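Local atomic coordinates of internalin (Listeria monocytogenes serotype 4b, PDB entry 4FMZ), a protein that probably takes part in adhesion to and invasion of host cells, presenting a curved leucine-rich-repeat surface for protein recognition. Residues Y180-N185 with H202-Y207; N98-I103 with N118-S123; V272-I277 with L294-L299. All coordinates share one frame; numbering follows the deposited sequence.

Contact 1: residues Y180-N185 with H202-Y207; sequences YSLSLN and HYFTAY. With EDO (1,2-ethanediol), chain C.
Tyr180 meets His202 with both ring and carbonyl. With CG anti to the backbone N (chi1 -175°), its ring reaches toward 202-207 and forms an offset stack with the imidazole, planes 22° apart; Tyr180 CE1 lies 3.4 Å from His202 ND1, over the imidazole face and toward its rim. His202 ND1 bonds to Ser200 O, which helps to set the rotation of the imidazole. Tyr180 CE2 also lies 3.6 Å from Tyr203 CE2, completing an aromatic cluster. Tyr180 O accepts two bonds, from His202 N and Tyr203 N. Ser181 projects on the same side of the strands as Tyr203, and its hydroxyl bonds a 1,2-ethanediol molecule, probably from crystallisation. Leu182 N gives to Tyr203 O and its O takes from Thr205 N, while CD2 packs 3.8 Å from Phe204 CE1 on the buried face. Ser183 OG touches Thr205 CG2 at 3.4 Å, and Leu184 N bonds Thr205 O at 2.8 Å. Asn185 OD1 takes Thr205 OG1 at 2.7 Å, in the amide plane on a lone pair, and also Tyr207 N, while the amide lies flat over the centre of the Tyr207 ring, planes 16° apart. Strands 181-183 and 203-205 run parallel, their axes 4.8 Å apart at closest approach, with aromatic and polar groups on one face and leucine and phenylalanine on the other, the alternation of neighbouring strands in a leucine-rich-repeat solenoid.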
ATOM      1  N   TYR A 180       4.642  -4.786   9.101  1.00 24.53           N
ATOM      2  CA  TYR A 180       5.848  -5.064   8.330  1.00 23.79           C
ATOM      3  C   TYR A 180       5.937  -4.103   7.160  1.00 25.52           C
ATOM      4  O   TYR A 180       7.024  -3.633   6.823  1.00 23.37           O
ATOM      5  CB  TYR A 180       5.810  -6.513   7.813  1.00 25.04           C
ATOM      6  CG  TYR A 180       7.071  -6.938   7.110  1.00 27.00           C
ATOM      7  CD1 TYR A 180       8.183  -7.370   7.831  1.00 29.36           C
ATOM      8  CD2 TYR A 180       7.166  -6.892   5.725  1.00 27.95           C
ATOM      9  CE1 TYR A 180       9.358  -7.745   7.190  1.00 30.63           C
ATOM     10  CE2 TYR A 180       8.338  -7.261   5.072  1.00 29.06           C
ATOM     11  CZ  TYR A 180       9.431  -7.692   5.809  1.00 36.71           C
ATOM     12  OH  TYR A 180      10.581  -8.094   5.181  1.00 37.57           O
ATOM     13  N   SER A 181       4.791  -3.833   6.530  1.00 22.29           N
ATOM     14  CA  SER A 181       4.677  -2.942   5.374  1.00 21.07           C
ATOM     15  C   SER A 181       3.448  -2.040   5.555  1.00 25.58           C
ATOM     16  O   SER A 181       2.344  -2.538   5.804  1.00 25.00           O
ATOM     17  CB  SER A 181       4.597  -3.760   4.092  1.00 21.67           C
ATOM     18  OG  SER A 181       4.406  -2.917   2.965  1.00 25.62           O
ATOM     19  N   LEU A 182       3.641  -0.724   5.438  1.00 21.77           N
ATOM     20  CA  LEU A 182       2.573   0.262   5.646  1.00 21.40           C
ATOM     21  C   LEU A 182       2.553   1.320   4.555  1.00 24.39           C
ATOM     22  O   LEU A 182       3.589   1.927   4.283  1.00 24.66           O
ATOM     23  CB  LEU A 182       2.761   0.945   7.030  1.00 21.29           C
ATOM     24  CG  LEU A 182       1.928   2.205   7.353  1.00 24.99           C
ATOM     25  CD1 LEU A 182       0.429   1.884   7.504  1.00 23.78           C
ATOM     26  CD2 LEU A 182       2.437   2.880   8.630  1.00 25.20           C
ATOM     27  N   SER A 183       1.361   1.582   3.978  1.00 18.61           N
ATOM     28  CA  SER A 183       1.186   2.636   2.994  1.00 18.01           C
ATOM     29  C   SER A 183       0.212   3.686   3.499  1.00 23.27           C
ATOM     30  O   SER A 183      -0.916   3.361   3.881  1.00 22.77           O
ATOM     31  CB  SER A 183       0.714   2.093   1.645  1.00 19.29           C
ATOM     32  OG  SER A 183       0.653   3.166   0.714  1.00 21.86           O
ATOM     33  N   LEU A 184       0.665   4.948   3.507  1.00 21.10           N
ATOM     34  CA  LEU A 184      -0.129   6.103   3.917  1.00 21.25           C
ATOM     35  C   LEU A 184      -0.023   7.210   2.866  1.00 24.61           C
ATOM     36  O   LEU A 184      -0.090   8.399   3.193  1.00 24.02           O
ATOM     37  CB  LEU A 184       0.309   6.600   5.302  1.00 21.51           C
ATOM     38  CG  LEU A 184      -0.028   5.661   6.491  1.00 25.87           C
ATOM     39  CD1 LEU A 184       0.455   6.254   7.787  1.00 25.96           C
ATOM     40  CD2 LEU A 184      -1.539   5.361   6.587  1.00 26.27           C
ATOM     41  N   ASN A 185       0.100   6.806   1.597  1.00 20.38           N
ATOM     42  CA  ASN A 185       0.258   7.740   0.474  1.00 19.62           C
ATOM     43  C   ASN A 185      -0.960   8.630   0.281  1.00 23.66           C
ATOM     44  O   ASN A 185      -2.091   8.175   0.433  1.00 21.78           O
ATOM     45  CB  ASN A 185       0.508   6.979  -0.836  1.00 20.36           C
ATOM     46  CG  ASN A 185       1.810   6.233  -0.904  1.00 32.14           C
ATOM     47  OD1 ASN A 185       2.786   6.544  -0.212  1.00 18.71           O
ATOM     48  ND2 ASN A 185       1.861   5.239  -1.770  1.00 20.42           N
ATOM     49  N   HIS A 202       9.393  -2.641   7.933  1.00 25.48           N
ATOM     50  CA  HIS A 202      10.503  -2.798   6.990  1.00 25.63           C
ATOM     51  C   HIS A 202      10.247  -1.991   5.713  1.00 26.51           C
ATOM     52  O   HIS A 202      11.184  -1.686   4.990  1.00 24.85           O
ATOM     53  CB  HIS A 202      10.717  -4.287   6.645  1.00 27.61           C
ATOM     54  CG  HIS A 202      11.357  -5.093   7.730  1.00 32.44           C
ATOM     55  ND1 HIS A 202      10.750  -5.254   8.961  1.00 35.09           N
ATOM     56  CD2 HIS A 202      12.476  -5.853   7.693  1.00 34.94           C
ATOM     57  CE1 HIS A 202      11.538  -6.065   9.648  1.00 35.20           C
ATOM     58  NE2 HIS A 202      12.598  -6.441   8.928  1.00 35.52           N
ATOM     59  N   TYR A 203       8.969  -1.681   5.422  1.00 22.92           N
ATOM     60  CA  TYR A 203       8.528  -0.972   4.213  1.00 22.15           C
ATOM     61  C   TYR A 203       7.534   0.103   4.607  1.00 23.76           C
ATOM     62  O   TYR A 203       6.518  -0.177   5.244  1.00 23.65           O
ATOM     63  CB  TYR A 203       7.935  -1.980   3.177  1.00 23.85           C
ATOM     64  CG  TYR A 203       8.992  -2.969   2.738  1.00 28.69           C
ATOM     65  CD1 TYR A 203       9.839  -2.680   1.675  1.00 31.40           C
ATOM     66  CD2 TYR A 203       9.266  -4.109   3.492  1.00 30.97           C
ATOM     67  CE1 TYR A 203      10.924  -3.495   1.370  1.00 33.22           C
ATOM     68  CE2 TYR A 203      10.365  -4.917   3.212  1.00 32.68           C
ATOM     69  CZ  TYR A 203      11.189  -4.609   2.145  1.00 38.30           C
ATOM     70  OH  TYR A 203      12.244  -5.429   1.832  1.00 38.96           O
ATOM     71  N   PHE A 204       7.863   1.334   4.299  1.00 19.74           N
ATOM     72  CA  PHE A 204       7.019   2.470   4.637  1.00 19.47           C
ATOM     73  C   PHE A 204       6.947   3.447   3.461  1.00 24.12           C
ATOM     74  O   PHE A 204       7.972   3.883   2.940  1.00 23.57           O
ATOM     75  CB  PHE A 204       7.541   3.167   5.899  1.00 20.75           C
ATOM     76  CG  PHE A 204       6.749   4.342   6.429  1.00 22.31           C
ATOM     77  CD1 PHE A 204       5.357   4.348   6.378  1.00 24.53           C
ATOM     78  CD2 PHE A 204       7.389   5.393   7.079  1.00 24.34           C
ATOM     79  CE1 PHE A 204       4.626   5.426   6.890  1.00 25.52           C
ATOM     80  CE2 PHE A 204       6.659   6.457   7.611  1.00 27.53           C
ATOM     81  CZ  PHE A 204       5.282   6.467   7.508  1.00 25.48           C
ATOM     82  N   THR A 205       5.724   3.771   3.051  1.00 20.62           N
ATOM     83  CA  THR A 205       5.481   4.730   1.980  1.00 20.52           C
ATOM     84  C   THR A 205       4.414   5.712   2.499  1.00 24.12           C
ATOM     85  O   THR A 205       3.434   5.306   3.131  1.00 22.44           O
ATOM     86  CB  THR A 205       5.199   4.046   0.631  1.00 23.07           C
ATOM     87  OG1 THR A 205       5.043   5.045  -0.383  1.00 22.04           O
ATOM     88  CG2 THR A 205       4.008   3.111   0.647  1.00 22.87           C
ATOM     89  N   ALA A 206       4.678   7.016   2.323  1.00 19.96           N
ATOM     90  CA  ALA A 206       3.782   8.071   2.794  1.00 19.71           C
ATOM     91  C   ALA A 206       4.009   9.324   1.963  1.00 24.60           C
ATOM     92  O   ALA A 206       3.981  10.440   2.492  1.00 24.24           O
ATOM     93  CB  ALA A 206       4.017   8.349   4.285  1.00 20.58           C
ATOM     94  N   TYR A 207       4.203   9.146   0.642  1.00 22.38           N
ATOM     95  CA  TYR A 207       4.409  10.299  -0.221  1.00 22.20           C
ATOM     96  C   TYR A 207       3.115  11.113  -0.338  1.00 25.57           C
ATOM     97  O   TYR A 207       2.026  10.568  -0.139  1.00 23.86           O
ATOM     98  CB  TYR A 207       4.984   9.925  -1.608  1.00 23.78           C
ATOM     99  CG  TYR A 207       4.187   8.944  -2.442  1.00 24.59           C
ATOM    100  CD1 TYR A 207       2.971   9.311  -3.015  1.00 26.35           C
ATOM    101  CD2 TYR A 207       4.724   7.711  -2.800  1.00 25.47           C
ATOM    102  CE1 TYR A 207       2.253   8.429  -3.824  1.00 26.22           C
ATOM    103  CE2 TYR A 207       4.042   6.844  -3.659  1.00 26.38           C
ATOM    104  CZ  TYR A 207       2.796   7.197  -4.149  1.00 32.42           C
ATOM    105  OH  TYR A 207       2.098   6.329  -4.950  1.00 33.54           O
TER
HETATM  106  C1  EDO C 401       1.389  -1.527   2.162  1.00 28.27           C
HETATM  107  O1  EDO C 401       1.982  -1.165   0.921  1.00 32.29           O
HETATM  108  C2  EDO C 401       0.914  -2.985   2.070  1.00 24.54           C
HETATM  109  O2  EDO C 401       2.058  -3.799   1.894  1.00 22.22           O
HETATM  110  O   HOH W   1      13.408  -6.895   3.797  1.00 36.38           O
HETATM  111  O   HOH W   2       4.538   3.760  -2.926  1.00 25.23           O

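Contact 2: residues N98-I103 with N118-S123; sequences NKITDI and NEDNIS
Asp120 and Ile100 meet in a contact between successive turns of the leucine-rich-repeat solenoid, where the chain has left strands 92-94 and 114-116 and neither segment is helix or strand. The firm direct bond is between backbones: Asn121 N gives to Ile100 O at 2.8 Å, with an N-H...O angle of 159°. Beside it the carboxylate of Asp120 bends back toward 98-103, CG beside its own backbone N (chi1 -83°), and OD1 receives two weak bonds, from Asn98 N at 3.1 Å and Ile100 N at 3.4 Å. The rest of that side chain runs alongside Ile100, pointing the same way, with OD2 4.0 Å from Ile100 CD1. Further along, Thr101 CG2 lies 3.4 Å from Asn121 O. Beyond these residues, Ile122 CD1 touches Ile103 CG2 at 3.8 Å, the two side chains crossing at about a right angle in the core. The polar end of Asn98 turns to the preceding turn, bonding Leu73 O and Ile78 N, while Ile122 N is bonded by Asn142 OD1 of the following one. One water bridges Thr101 O and Ser123 N; another lies within bonding distance of Asn98 O and Glu119 O, which may share its protons with other acceptors. Backbone N-H groups probably stabilise the negative charge of Asp120, but modestly, since both bonds are weak and Asn98 O, another acceptor, lies close to OD1.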
ATOM      1  N   ASN A  98     -15.744  -1.552  -6.105  1.00 26.15           N
ATOM      2  CA  ASN A  98     -17.198  -1.719  -6.116  1.00 26.20           C
ATOM      3  C   ASN A  98     -17.802  -0.378  -5.682  1.00 30.67           C
ATOM      4  O   ASN A  98     -17.103   0.641  -5.739  1.00 28.81           O
ATOM      5  CB  ASN A  98     -17.623  -2.892  -5.216  1.00 26.68           C
ATOM      6  CG  ASN A  98     -17.532  -4.221  -5.908  1.00 35.33           C
ATOM      7  OD1 ASN A  98     -18.325  -4.523  -6.784  1.00 29.83           O
ATOM      8  ND2 ASN A  98     -16.554  -5.038  -5.549  1.00 27.50           N
ATOM      9  N   LYS A  99     -19.066  -0.359  -5.259  1.00 28.02           N
ATOM     10  CA  LYS A  99     -19.719   0.877  -4.832  1.00 28.12           C
ATOM     11  C   LYS A  99     -20.175   0.746  -3.378  1.00 30.58           C
ATOM     12  O   LYS A  99     -21.196   1.327  -2.997  1.00 31.01           O
ATOM     13  CB  LYS A  99     -20.915   1.177  -5.762  1.00 30.89           C
ATOM     14  CG  LYS A  99     -20.534   1.562  -7.182  1.00 41.54           C
ATOM     15  CD  LYS A  99     -21.732   1.435  -8.118  1.00 52.06           C
ATOM     16  CE  LYS A  99     -21.674   2.394  -9.289  1.00 65.48           C
ATOM     17  NZ  LYS A  99     -20.558   2.091 -10.230  1.00 72.42           N
ATOM     18  N   ILE A 100     -19.407  -0.001  -2.562  1.00 26.78           N
ATOM     19  CA  ILE A 100     -19.735  -0.273  -1.164  1.00 26.76           C
ATOM     20  C   ILE A 100     -19.495   0.972  -0.293  1.00 31.50           C
ATOM     21  O   ILE A 100     -18.438   1.602  -0.370  1.00 31.42           O
ATOM     22  CB  ILE A 100     -18.968  -1.524  -0.635  1.00 29.52           C
ATOM     23  CG1 ILE A 100     -19.424  -2.815  -1.368  1.00 29.79           C
ATOM     24  CG2 ILE A 100     -19.157  -1.697   0.870  1.00 29.86           C
ATOM     25  CD1 ILE A 100     -18.324  -3.842  -1.567  1.00 34.09           C
ATOM     26  N   THR A 101     -20.487   1.308   0.551  1.00 29.11           N
ATOM     27  CA  THR A 101     -20.398   2.432   1.487  1.00 29.88           C
ATOM     28  C   THR A 101     -20.552   1.900   2.921  1.00 33.46           C
ATOM     29  O   THR A 101     -19.719   2.194   3.771  1.00 32.57           O
ATOM     30  CB  THR A 101     -21.417   3.529   1.143  1.00 39.90           C
ATOM     31  OG1 THR A 101     -22.726   2.960   1.141  1.00 46.95           O
ATOM     32  CG2 THR A 101     -21.148   4.158  -0.213  1.00 35.39           C
ATOM     33  N   ASP A 102     -21.588   1.090   3.163  1.00 30.44           N
ATOM     34  CA  ASP A 102     -21.896   0.495   4.459  1.00 30.65           C
ATOM     35  C   ASP A 102     -21.250  -0.890   4.580  1.00 32.10           C
ATOM     36  O   ASP A 102     -21.588  -1.790   3.812  1.00 31.60           O
ATOM     37  CB  ASP A 102     -23.431   0.404   4.629  1.00 33.12           C
ATOM     38  CG  ASP A 102     -23.930  -0.021   6.000  1.00 42.91           C
ATOM     39  OD1 ASP A 102     -23.131  -0.579   6.776  1.00 42.03           O
ATOM     40  OD2 ASP A 102     -25.132   0.165   6.278  1.00 50.77           O
ATOM     41  N   ILE A 103     -20.358  -1.070   5.574  1.00 27.83           N
ATOM     42  CA  ILE A 103     -19.700  -2.366   5.791  1.00 26.63           C
ATOM     43  C   ILE A 103     -20.161  -3.043   7.097  1.00 32.05           C
ATOM     44  O   ILE A 103     -19.454  -3.924   7.600  1.00 32.15           O
ATOM     45  CB  ILE A 103     -18.154  -2.299   5.696  1.00 28.27           C
ATOM     46  CG1 ILE A 103     -17.537  -1.238   6.661  1.00 28.35           C
ATOM     47  CG2 ILE A 103     -17.717  -2.104   4.250  1.00 26.24           C
ATOM     48  CD1 ILE A 103     -16.076  -1.453   6.939  1.00 28.42           C
ATOM     49  N   ASN A 118     -10.456  -1.546  -1.160  1.00 24.08           N
ATOM     50  CA  ASN A 118      -9.855  -0.470  -1.954  1.00 24.61           C
ATOM     51  C   ASN A 118     -10.793   0.025  -3.043  1.00 28.85           C
ATOM     52  O   ASN A 118     -11.493  -0.769  -3.673  1.00 28.36           O
ATOM     53  CB  ASN A 118      -8.527  -0.915  -2.586  1.00 24.78           C
ATOM     54  CG  ASN A 118      -8.667  -2.142  -3.461  1.00 38.05           C
ATOM     55  OD1 ASN A 118      -8.956  -3.241  -2.987  1.00 32.57           O
ATOM     56  ND2 ASN A 118      -8.542  -1.972  -4.761  1.00 32.11           N
ATOM     57  N   GLU A 119     -10.805   1.348  -3.253  1.00 25.95           N
ATOM     58  CA  GLU A 119     -11.608   2.031  -4.270  1.00 26.92           C
ATOM     59  C   GLU A 119     -13.132   1.815  -4.074  1.00 32.18           C
ATOM     60  O   GLU A 119     -13.888   1.764  -5.042  1.00 33.58           O
ATOM     61  CB  GLU A 119     -11.159   1.660  -5.703  1.00 28.39           C
ATOM     62  CG  GLU A 119      -9.768   2.185  -6.022  1.00 39.83           C
ATOM     63  CD  GLU A 119      -9.096   1.604  -7.248  1.00 65.62           C
ATOM     64  OE1 GLU A 119      -9.421   2.061  -8.370  1.00 46.91           O
ATOM     65  OE2 GLU A 119      -8.214   0.728  -7.089  1.00 63.26           O
ATOM     66  N   ASP A 120     -13.571   1.730  -2.815  1.00 26.74           N
ATOM     67  CA  ASP A 120     -14.981   1.693  -2.465  1.00 26.27           C
ATOM     68  C   ASP A 120     -15.327   3.105  -1.971  1.00 33.41           C
ATOM     69  O   ASP A 120     -14.543   4.019  -2.232  1.00 34.20           O
ATOM     70  CB  ASP A 120     -15.251   0.580  -1.427  1.00 26.42           C
ATOM     71  CG  ASP A 120     -15.421  -0.795  -2.057  1.00 28.49           C
ATOM     72  OD1 ASP A 120     -16.128  -0.896  -3.066  1.00 26.16           O
ATOM     73  OD2 ASP A 120     -14.869  -1.769  -1.518  1.00 30.43           O
ATOM     74  N   ASN A 121     -16.466   3.319  -1.286  1.00 32.59           N
ATOM     75  CA  ASN A 121     -16.745   4.654  -0.746  1.00 33.32           C
ATOM     76  C   ASN A 121     -17.103   4.543   0.745  1.00 35.79           C
ATOM     77  O   ASN A 121     -18.168   4.988   1.187  1.00 35.68           O
ATOM     78  CB  ASN A 121     -17.816   5.401  -1.549  1.00 37.36           C
ATOM     79  CG  ASN A 121     -17.891   6.881  -1.213  1.00 57.23           C
ATOM     80  OD1 ASN A 121     -16.966   7.478  -0.648  1.00 50.78           O
ATOM     81  ND2 ASN A 121     -19.017   7.496  -1.508  1.00 53.10           N
ATOM     82  N   ILE A 122     -16.188   3.957   1.524  1.00 31.47           N
ATOM     83  CA  ILE A 122     -16.404   3.736   2.950  1.00 31.08           C
ATOM     84  C   ILE A 122     -15.848   4.922   3.758  1.00 36.01           C
ATOM     85  O   ILE A 122     -14.725   5.367   3.523  1.00 34.56           O
ATOM     86  CB  ILE A 122     -15.784   2.380   3.398  1.00 33.84           C
ATOM     87  CG1 ILE A 122     -16.342   1.192   2.566  1.00 33.76           C
ATOM     88  CG2 ILE A 122     -16.009   2.125   4.900  1.00 34.96           C
ATOM     89  CD1 ILE A 122     -15.325   0.144   2.298  1.00 36.64           C
ATOM     90  N   SER A 123     -16.641   5.414   4.718  1.00 33.01           N
ATOM     91  CA  SER A 123     -16.259   6.500   5.609  1.00 33.31           C
ATOM     92  C   SER A 123     -16.337   6.042   7.068  1.00 38.74           C
ATOM     93  O   SER A 123     -15.659   6.615   7.912  1.00 39.93           O
ATOM     94  CB  SER A 123     -17.138   7.723   5.378  1.00 37.30           C
ATOM     95  OG  SER A 123     -18.507   7.405   5.567  1.00 48.36           O
TER
HETATM   96  O   HOH W   3     -15.369   2.297  -7.061  1.00 44.31           O
HETATM   97  O   HOH W   4     -19.431   4.137   5.595  1.00 31.43           O

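Contact 3: residues V272-I277 with L294-L299; sequences VGSNQI and LNNNQL. With EDO (1,2-ethanediol), chain H.
Asn297 spans the contact with both ends of its amide. Its ND2 gives a nearly straight bond to Val272 O (3.0 Å, N-H...O angle 171°), and its OD1 accepts from Ile277 N at 3.0 Å. The same ND2 also bonds Leu294 O within its own segment; both carbonyls lie close to the amide plane, so the two N-H groups fix the rotation of the buried amide. Val272 O is gripped twice, since Asn275 ND2 reaches it from the opposite face of the carbonyl plane, also at 3.0 Å. CG of Asn297 sits beside its backbone N (chi1 -86°), which turns the amide toward 272-277. Backbone bonds flank it: Ser274 N to Asn295 O, and Gln298 N to Ile277 O at 2.8 Å. This is the asparagine arrangement of leucine-rich repeats, in which an inward-turned amide at the bend after many of the strands ties its coil to the one before; Asn275 does likewise toward Ile250 O and Ile255 N, and Asn321 ND2 bonds Leu294 O. Near Ser274 and Asn295 a 1,2-ethanediol, probably from crystallisation, takes a bond from Asn295 ND2, and its O1 lies 2.8 Å from Ser274 OG, in a bond that either could donate; Asn271 OD1 also bonds it. Farther along, Gln276 and Gln298 run side by side, amide planes 11° apart, and one water joins Gln276 OE1 to Gln298 NE2. In the core Val272 CG2 packs on Leu294 CD2 at 3.6 Å, while Ile277 CD1 lies 3.5 Å from Asn297 OD1, aligned with that side chain.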
ATOM      1  N   VAL A 272      16.621  12.158  -4.202  1.00 19.05           N
ATOM      2  CA  VAL A 272      16.565  13.413  -3.465  1.00 18.22           C
ATOM      3  C   VAL A 272      16.371  14.584  -4.464  1.00 21.09           C
ATOM      4  O   VAL A 272      16.768  15.706  -4.183  1.00 20.11           O
ATOM      5  CB  VAL A 272      17.796  13.629  -2.525  1.00 21.41           C
ATOM      6  CG1 VAL A 272      17.718  12.740  -1.286  1.00 21.02           C
ATOM      7  CG2 VAL A 272      19.111  13.411  -3.261  1.00 21.06           C
ATOM      8  N   GLY A 273      15.725  14.304  -5.598  1.00 18.75           N
ATOM      9  CA  GLY A 273      15.415  15.305  -6.612  1.00 18.34           C
ATOM     10  C   GLY A 273      14.457  16.345  -6.059  1.00 21.19           C
ATOM     11  O   GLY A 273      13.658  16.029  -5.175  1.00 20.14           O
ATOM     12  N   SER A 274      14.553  17.607  -6.534  1.00 17.25           N
ATOM     13  CA  SER A 274      13.671  18.705  -6.097  1.00 16.90           C
ATOM     14  C   SER A 274      13.809  18.998  -4.577  1.00 21.36           C
ATOM     15  O   SER A 274      12.846  18.957  -3.793  1.00 21.41           O
ATOM     16  CB  SER A 274      12.212  18.423  -6.488  1.00 21.05           C
ATOM     17  OG  SER A 274      12.110  18.326  -7.899  1.00 24.34           O
ATOM     18  N   ASN A 275      15.039  19.300  -4.186  1.00 19.41           N
ATOM     19  CA  ASN A 275      15.386  19.705  -2.835  1.00 19.44           C
ATOM     20  C   ASN A 275      16.301  20.943  -2.941  1.00 23.35           C
ATOM     21  O   ASN A 275      16.254  21.645  -3.960  1.00 22.43           O
ATOM     22  CB  ASN A 275      15.999  18.541  -2.049  1.00 20.39           C
ATOM     23  CG  ASN A 275      14.950  17.603  -1.497  1.00 30.92           C
ATOM     24  OD1 ASN A 275      14.194  17.968  -0.607  1.00 21.35           O
ATOM     25  ND2 ASN A 275      14.833  16.399  -2.059  1.00 22.20           N
ATOM     26  N   GLN A 276      17.086  21.235  -1.891  1.00 19.49           N
ATOM     27  CA  GLN A 276      17.957  22.407  -1.866  1.00 19.31           C
ATOM     28  C   GLN A 276      19.402  21.987  -1.523  1.00 24.24           C
ATOM     29  O   GLN A 276      20.124  22.725  -0.856  1.00 24.06           O
ATOM     30  CB  GLN A 276      17.391  23.434  -0.853  1.00 20.44           C
ATOM     31  CG  GLN A 276      16.044  24.028  -1.274  1.00 27.12           C
ATOM     32  CD  GLN A 276      15.339  24.775  -0.164  1.00 51.64           C
ATOM     33  OE1 GLN A 276      15.845  25.775   0.364  1.00 50.63           O
ATOM     34  NE2 GLN A 276      14.123  24.329   0.188  1.00 35.35           N
ATOM     35  N   ILE A 277      19.828  20.816  -2.012  1.00 20.79           N
ATOM     36  CA  ILE A 277      21.145  20.245  -1.714  1.00 20.93           C
ATOM     37  C   ILE A 277      22.267  20.919  -2.529  1.00 23.90           C
ATOM     38  O   ILE A 277      22.177  21.016  -3.748  1.00 23.93           O
ATOM     39  CB  ILE A 277      21.115  18.709  -1.931  1.00 24.15           C
ATOM     40  CG1 ILE A 277      20.089  18.047  -0.974  1.00 24.55           C
ATOM     41  CG2 ILE A 277      22.514  18.083  -1.762  1.00 25.40           C
ATOM     42  CD1 ILE A 277      19.329  16.866  -1.553  1.00 25.62           C
ATOM     43  N   LEU A 294      19.353  13.451  -8.436  1.00 20.13           N
ATOM     44  CA  LEU A 294      19.839  14.703  -7.864  1.00 20.49           C
ATOM     45  C   LEU A 294      19.402  15.929  -8.673  1.00 23.83           C
ATOM     46  O   LEU A 294      19.893  17.024  -8.417  1.00 24.05           O
ATOM     47  CB  LEU A 294      21.376  14.668  -7.746  1.00 20.85           C
ATOM     48  CG  LEU A 294      21.939  13.974  -6.496  1.00 24.72           C
ATOM     49  CD1 LEU A 294      23.410  13.673  -6.673  1.00 25.60           C
ATOM     50  CD2 LEU A 294      21.748  14.827  -5.253  1.00 24.00           C
ATOM     51  N   ASN A 295      18.475  15.753  -9.631  1.00 20.97           N
ATOM     52  CA  ASN A 295      17.920  16.829 -10.464  1.00 20.84           C
ATOM     53  C   ASN A 295      17.243  17.881  -9.577  1.00 23.44           C
ATOM     54  O   ASN A 295      16.769  17.539  -8.496  1.00 21.95           O
ATOM     55  CB  ASN A 295      16.888  16.250 -11.461  1.00 21.04           C
ATOM     56  CG  ASN A 295      15.811  15.443 -10.769  1.00 29.80           C
ATOM     57  OD1 ASN A 295      16.052  14.323 -10.295  1.00 21.09           O
ATOM     58  ND2 ASN A 295      14.653  16.059 -10.563  1.00 19.97           N
ATOM     59  N   ASN A 296      17.185  19.145 -10.042  1.00 20.50           N
ATOM     60  CA  ASN A 296      16.508  20.249  -9.338  1.00 19.88           C
ATOM     61  C   ASN A 296      17.026  20.444  -7.901  1.00 23.82           C
ATOM     62  O   ASN A 296      16.274  20.447  -6.924  1.00 22.60           O
ATOM     63  CB  ASN A 296      14.986  20.044  -9.372  1.00 18.89           C
ATOM     64  CG  ASN A 296      14.479  20.059 -10.786  1.00 32.84           C
ATOM     65  OD1 ASN A 296      14.367  19.023 -11.426  1.00 26.77           O
ATOM     66  ND2 ASN A 296      14.295  21.238 -11.353  1.00 26.64           N
ATOM     67  N   ASN A 297      18.339  20.592  -7.805  1.00 20.83           N
ATOM     68  CA  ASN A 297      19.039  20.861  -6.555  1.00 20.67           C
ATOM     69  C   ASN A 297      19.941  22.057  -6.813  1.00 22.81           C
ATOM     70  O   ASN A 297      19.679  22.790  -7.765  1.00 21.48           O
ATOM     71  CB  ASN A 297      19.777  19.606  -6.055  1.00 18.60           C
ATOM     72  CG  ASN A 297      18.870  18.739  -5.239  1.00 28.61           C
ATOM     73  OD1 ASN A 297      18.479  19.119  -4.138  1.00 24.03           O
ATOM     74  ND2 ASN A 297      18.457  17.589  -5.783  1.00 23.22           N
ATOM     75  N   GLN A 298      20.981  22.263  -6.008  1.00 20.38           N
ATOM     76  CA  GLN A 298      21.853  23.422  -6.162  1.00 19.46           C
ATOM     77  C   GLN A 298      23.320  22.979  -6.340  1.00 22.40           C
ATOM     78  O   GLN A 298      24.241  23.623  -5.826  1.00 20.38           O
ATOM     79  CB  GLN A 298      21.672  24.365  -4.953  1.00 20.98           C
ATOM     80  CG  GLN A 298      20.236  24.910  -4.851  1.00 34.70           C
ATOM     81  CD  GLN A 298      19.993  25.859  -3.710  1.00 53.32           C
ATOM     82  OE1 GLN A 298      20.870  26.628  -3.307  1.00 47.97           O
ATOM     83  NE2 GLN A 298      18.755  25.903  -3.245  1.00 43.63           N
ATOM     84  N   LEU A 299      23.531  21.914  -7.129  1.00 18.87           N
ATOM     85  CA  LEU A 299      24.867  21.366  -7.392  1.00 19.02           C
ATOM     86  C   LEU A 299      25.591  22.109  -8.513  1.00 23.65           C
ATOM     87  O   LEU A 299      24.953  22.664  -9.403  1.00 22.71           O
ATOM     88  CB  LEU A 299      24.799  19.869  -7.734  1.00 19.10           C
ATOM     89  CG  LEU A 299      24.125  18.941  -6.709  1.00 23.32           C
ATOM     90  CD1 LEU A 299      23.941  17.568  -7.298  1.00 23.66           C
ATOM     91  CD2 LEU A 299      24.926  18.860  -5.392  1.00 26.27           C
TER
HETATM   92  C1  EDO H 406      11.291  15.034  -8.030  1.00 28.91           C
HETATM   93  O1  EDO H 406      12.334  15.686  -8.743  1.00 24.21           O
HETATM   94  C2  EDO H 406      11.867  13.810  -7.284  1.00 31.81           C
HETATM   95  O2  EDO H 406      12.717  13.115  -8.176  1.00 34.60           O
HETATM   96  O   HOH W   5      16.811  24.510  -5.136  1.00 33.82           O
HETATM   97  O   HOH W   6      17.541  27.218  -1.394  1.00 31.59           O

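How the contacts relate
All three contacts join one coil of the same solenoid to the next, in series along the chain: contact 2, then contact 1, then contact 3. Contact 1 lies near the middle of the arc, its centre about 6 Å from the centre of the chain; contacts 2 and 3 lie on opposite sides of that centre, their own centres about 40 Å apart. Contact 1 is about 22 Å from contact 2 and 24 Å from contact 3, centre to centre, and none touches another. Contact 1 samples the strands, whereas the other two sample the bends that follow them, with Asp120 in contact 2 at the place taken by Asn297 in contact 3. Separate 1,2-ethanediol molecules sit at contacts 1 and 3.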